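Long-range contacts in mandelate racemase/muconate lactonizing protein (Geobacillus sp., PDB 3OPS), which probably acts on an acid substrate by metal-assisted proton abstraction, as in other members of the enolase superfamily: residues A20-E25 against I340-M345; F236-A241 against L265-L270. One frame throughout, in Å; residues are numbered along the deposited sequence.

Contact 1 (A20-E25 against I340-M345)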
# COMPACT_ATOMS: atom_id res chain seq x y z
N ALA A 20 15.33 -6.73 -12.92
CA ALA A 20 15.87 -5.38 -12.96
C ALA A 20 15.36 -4.53 -11.81
O ALA A 20 14.20 -4.65 -11.40
CB ALA A 20 15.57 -4.72 -14.30
N LYS A 21 16.24 -3.68 -11.28
CA LYS A 21 15.88 -2.72 -10.23
C LYS A 21 15.69 -1.33 -10.82
O LYS A 21 16.66 -0.65 -11.15
CB LYS A 21 16.96 -2.66 -9.14
CG LYS A 21 16.66 -1.65 -8.02
CD LYS A 21 17.81 -1.52 -7.03
CE LYS A 21 18.06 -2.83 -6.26
NZ LYS A 21 16.96 -3.18 -5.30
N LEU A 22 14.44 -0.91 -10.95
CA LEU A 22 14.14 0.42 -11.48
C LEU A 22 14.23 1.46 -10.37
O LEU A 22 13.88 1.17 -9.23
CB LEU A 22 12.77 0.44 -12.14
CG LEU A 22 12.61 0.16 -13.64
CD1 LEU A 22 13.40 -1.05 -14.14
CD2 LEU A 22 11.13 0.01 -13.97
N THR A 23 14.70 2.65 -10.72
CA THR A 23 14.97 3.70 -9.74
C THR A 23 14.15 4.98 -9.99
O THR A 23 13.76 5.28 -11.14
CB THR A 23 16.46 4.09 -9.74
OG1 THR A 23 16.78 4.74 -10.97
CG2 THR A 23 17.35 2.88 -9.57
N GLY A 24 13.91 5.73 -8.93
CA GLY A 24 13.15 6.96 -9.06
C GLY A 24 13.34 7.98 -7.96
O GLY A 24 14.22 7.85 -7.10
N GLU A 25 12.53 9.02 -8.01
CA GLU A 25 12.46 9.98 -6.91
C GLU A 25 11.03 10.10 -6.42
O GLU A 25 10.08 9.88 -7.17
CB GLU A 25 13.01 11.35 -7.31
CG GLU A 25 14.50 11.33 -7.55
CD GLU A 25 15.23 12.48 -6.86
OE1 GLU A 25 15.18 13.62 -7.38
OE2 GLU A 25 15.88 12.23 -5.82
N ILE A 340 5.42 9.30 -6.61
CA ILE A 340 6.77 8.89 -6.98
C ILE A 340 6.84 8.71 -8.49
O ILE A 340 5.87 8.24 -9.08
CB ILE A 340 7.13 7.53 -6.33
CG1 ILE A 340 6.98 7.56 -4.81
CG2 ILE A 340 8.55 7.09 -6.71
CD1 ILE A 340 6.94 6.19 -4.18
N THR A 341 7.97 9.07 -9.08
CA THR A 341 8.20 8.87 -10.51
C THR A 341 9.31 7.86 -10.78
O THR A 341 10.48 8.12 -10.47
CB THR A 341 8.52 10.20 -11.22
OG1 THR A 341 7.33 10.98 -11.31
CG2 THR A 341 9.10 9.95 -12.62
N ILE A 342 8.94 6.72 -11.34
CA ILE A 342 9.95 5.70 -11.65
C ILE A 342 10.33 5.78 -13.13
O ILE A 342 9.45 5.78 -14.00
CB ILE A 342 9.52 4.27 -11.20
CG1 ILE A 342 9.64 4.13 -9.69
CG2 ILE A 342 10.40 3.20 -11.81
CD1 ILE A 342 8.52 4.75 -8.95
N GLU A 343 11.62 5.90 -13.40
CA GLU A 343 12.12 5.89 -14.76
C GLU A 343 11.80 4.54 -15.37
O GLU A 343 11.99 3.51 -14.72
CB GLU A 343 13.62 6.16 -14.80
CG GLU A 343 14.05 7.50 -14.22
CD GLU A 343 13.89 8.66 -15.18
OE1 GLU A 343 13.39 8.46 -16.31
OE2 GLU A 343 14.27 9.79 -14.80
N GLY A 344 11.28 4.54 -16.59
CA GLY A 344 10.95 3.30 -17.27
C GLY A 344 9.62 2.70 -16.88
O GLY A 344 9.28 1.60 -17.33
N MSE A 345 8.85 3.43 -16.06
CA MSE A 345 7.61 2.88 -15.51
C MSE A 345 6.43 3.86 -15.70
O MSE A 345 6.16 4.70 -14.85
CB MSE A 345 7.82 2.48 -14.03
CG MSE A 345 6.71 1.62 -13.42
SE MSE A 345 7.01 0.92 -11.60
CE MSE A 345 6.17 2.38 -10.63
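Ile-340 meets the Glu-25 end of segment 20-25 with its CG2 methyl, which lies 3.2 Å from Glu-25 O. That branch stands anti to the backbone N (chi1 -56° for CG1), which turns the methyl to the Glu-25 carbonyl, while the side chain also touches Cys-43 and Ala-316. Thr-341 follows as the hydrogen-bonded partner of Glu-25: its N donates to Glu-25 O over 3.0 Å, almost head-on to the carbonyl, and Glu-25 N returns a weak bond to Thr-341 O. The same Thr-341 O is approached by Gly-24 CA in a CA-H...O contact. Ile-342 pairs with Gly-24 across a non-hydrogen-bonded position where the two CA atoms come within 4.3 Å. Strand 340-342 thus joins the antiparallel sheet of the N-terminal capping domain characteristic of the enolase superfamily, pairing with strand 14-30, whose residues also bond to strand 42-52. The CG2 of Ile-342 sits 3.7 Å from Leu-22 CB, the two side chains crossing at about a right angle; Leu-22 is backed by Val-374 and Leu-377 of helix 371-381. Glu-343 N closes the ladder with a bond of 3.2 Å to Thr-23 O, the donor lying 21° from the carbonyl plane, while Glu-343 O lies 3.6 Å from Leu-22 CG. Gly-344, at a positive phi of 82°, allows the type II turn from Ile-342 to Met-345. Selenomethionine Met-345 then brings CB within 4.1 Å of Leu-22 CD2, and the rest of its chain leads away toward Ile-367.

Contact 2 (F236-A241 against L265-L270); sequences FHEDEA and LASPHL. With MG (magnesium ion), chain E.
With chi1 at 58°, Glu-238 carries CG between its backbone N and carbonyl carbon, and a bend at chi2 (-95°) then swings the carboxylate between the magnesium ion and Ser-267. OE2 binds the metal at 2.1 Å, and OE1 takes the backbone N-H of Ser-267 at 2.6 Å, a nearly straight bond that arrives on the anti side, 18° out of the carboxylate plane. A metal-bound water also donates weakly to OE1. Nearer the backbone, Glu-238 CG is packed by Ser-267 CB at 3.4 Å and by Leu-270, which crosses the glutamate at about a right angle, its CD1 3.9 Å from the same CG. The neighbouring His-237 ring has Glu-238 CD over one face, 3.4 Å above its plane and displaced toward the rim, while at its edge NE2 makes a weak, in-plane bond of 3.4 Å to Leu-265 O. Ser-267 OG accepts from His-269 N, an ST turn that shapes the loop leading into helix 270-275. Glu-234 and Asp-261 bind the same magnesium ion at the C-terminal mouth of the barrel, where the enolase superfamily places its active site; a second magnesium ion is bound about 10 Å from the Glu-238 side chain. With one carboxylate oxygen committed to the metal and the other to a backbone N-H, the group's rotation is fixed from both sides, and Ser-267 N can serve as a second-shell donor, which would help orient the ligand.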
# COMPACT_ATOMS: atom_id res chain seq x y z
N PHE A 236 0.71 2.05 19.35
CA PHE A 236 1.70 1.30 20.10
C PHE A 236 1.63 -0.08 19.47
O PHE A 236 0.70 -0.36 18.71
CB PHE A 236 1.35 1.24 21.60
CG PHE A 236 -0.13 1.22 21.89
CD1 PHE A 236 -0.84 2.41 22.04
CD2 PHE A 236 -0.81 0.02 22.00
CE1 PHE A 236 -2.21 2.40 22.29
CE2 PHE A 236 -2.18 0.01 22.26
CZ PHE A 236 -2.88 1.20 22.39
N HIS A 237 2.60 -0.93 19.74
CA HIS A 237 2.50 -2.27 19.17
C HIS A 237 1.21 -2.93 19.64
O HIS A 237 0.77 -2.72 20.78
CB HIS A 237 3.72 -3.14 19.45
CG HIS A 237 3.78 -4.37 18.60
ND1 HIS A 237 2.99 -5.48 18.83
CD2 HIS A 237 4.51 -4.67 17.50
CE1 HIS A 237 3.25 -6.41 17.94
NE2 HIS A 237 4.18 -5.95 17.12
N GLU A 238 0.59 -3.68 18.74
CA GLU A 238 -0.76 -4.19 18.94
C GLU A 238 -0.83 -5.15 20.13
O GLU A 238 -0.05 -6.09 20.25
CB GLU A 238 -1.30 -4.83 17.65
CG GLU A 238 -0.47 -5.97 17.08
CD GLU A 238 0.53 -5.53 16.00
OE1 GLU A 238 1.05 -6.41 15.29
OE2 GLU A 238 0.79 -4.31 15.86
N ASP A 239 -1.77 -4.85 21.01
CA ASP A 239 -1.98 -5.59 22.24
C ASP A 239 -3.48 -5.54 22.46
O ASP A 239 -4.03 -4.46 22.59
CB ASP A 239 -1.20 -4.93 23.40
CG ASP A 239 -1.61 -5.47 24.78
OD1 ASP A 239 -2.73 -6.00 24.89
OD2 ASP A 239 -0.82 -5.35 25.75
N GLU A 240 -4.12 -6.71 22.51
CA GLU A 240 -5.59 -6.79 22.57
C GLU A 240 -6.21 -6.07 23.77
O GLU A 240 -7.18 -5.30 23.63
CB GLU A 240 -6.06 -8.26 22.54
CG GLU A 240 -7.54 -8.44 22.84
CD GLU A 240 -8.01 -9.87 22.74
OE1 GLU A 240 -7.31 -10.80 23.22
OE2 GLU A 240 -9.12 -10.06 22.19
N ALA A 241 -5.65 -6.32 24.95
CA ALA A 241 -6.11 -5.71 26.19
C ALA A 241 -6.12 -4.18 26.10
O ALA A 241 -7.10 -3.54 26.46
CB ALA A 241 -5.26 -6.17 27.35
N LEU A 265 6.45 -6.26 11.45
CA LEU A 265 6.44 -7.54 12.14
C LEU A 265 5.19 -7.64 12.99
O LEU A 265 5.19 -7.29 14.15
CB LEU A 265 7.65 -7.65 13.05
CG LEU A 265 8.97 -7.49 12.32
CD1 LEU A 265 10.00 -6.81 13.17
CD2 LEU A 265 9.46 -8.81 11.81
N ALA A 266 4.12 -8.12 12.38
CA ALA A 266 2.82 -8.17 13.03
C ALA A 266 2.77 -9.18 14.17
O ALA A 266 3.44 -10.22 14.12
CB ALA A 266 1.76 -8.50 12.02
N SER A 267 1.95 -8.87 15.17
CA SER A 267 1.47 -9.87 16.10
C SER A 267 0.79 -10.98 15.32
O SER A 267 -0.16 -10.72 14.56
CB SER A 267 0.46 -9.25 17.06
OG SER A 267 -0.28 -10.26 17.71
N PRO A 268 1.27 -12.23 15.50
CA PRO A 268 0.66 -13.40 14.86
C PRO A 268 -0.78 -13.66 15.31
O PRO A 268 -1.44 -14.53 14.75
CB PRO A 268 1.57 -14.55 15.30
CG PRO A 268 2.20 -14.06 16.59
CD PRO A 268 2.39 -12.59 16.38
N HIS A 269 -1.27 -12.93 16.30
CA HIS A 269 -2.67 -13.05 16.72
C HIS A 269 -3.52 -11.83 16.34
O HIS A 269 -4.65 -11.68 16.81
CB HIS A 269 -2.78 -13.38 18.21
CG HIS A 269 -2.15 -14.68 18.57
ND1 HIS A 269 -2.57 -15.88 18.03
CD2 HIS A 269 -1.13 -14.98 19.40
CE1 HIS A 269 -1.82 -16.86 18.51
NE2 HIS A 269 -0.94 -16.34 19.34
N LEU A 270 -2.98 -10.98 15.47
CA LEU A 270 -3.64 -9.75 15.07
C LEU A 270 -5.05 -9.91 14.48
O LEU A 270 -5.93 -9.11 14.77
CB LEU A 270 -2.76 -8.96 14.09
CG LEU A 270 -3.20 -7.54 13.73
CD1 LEU A 270 -3.66 -6.74 14.96
CD2 LEU A 270 -2.09 -6.84 13.03
MG MG E . 1.60 -2.76 14.71
O HOH W 1 1.12 -1.70 16.30
O HOH W 2 1.55 -4.52 13.15

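In the fold
The two contacts lie on opposite sides of the chain's centre, their own centres about 34 Å apart, and share no helix or strand; along the sequence, contact 2 is nested within the long loop that contact 1 closes. Both are partly buried, but they differ in make-up. Contact 1 is backbone pairing between strands, with an apolar patch on one face and exposed polar side chains on the other, and it ties residues following the barrel strand 335-337 to the N-terminal sheet. Contact 2 brings together two loops of the barrel domain, where a single carboxylate, a metal ion and water do most of the work.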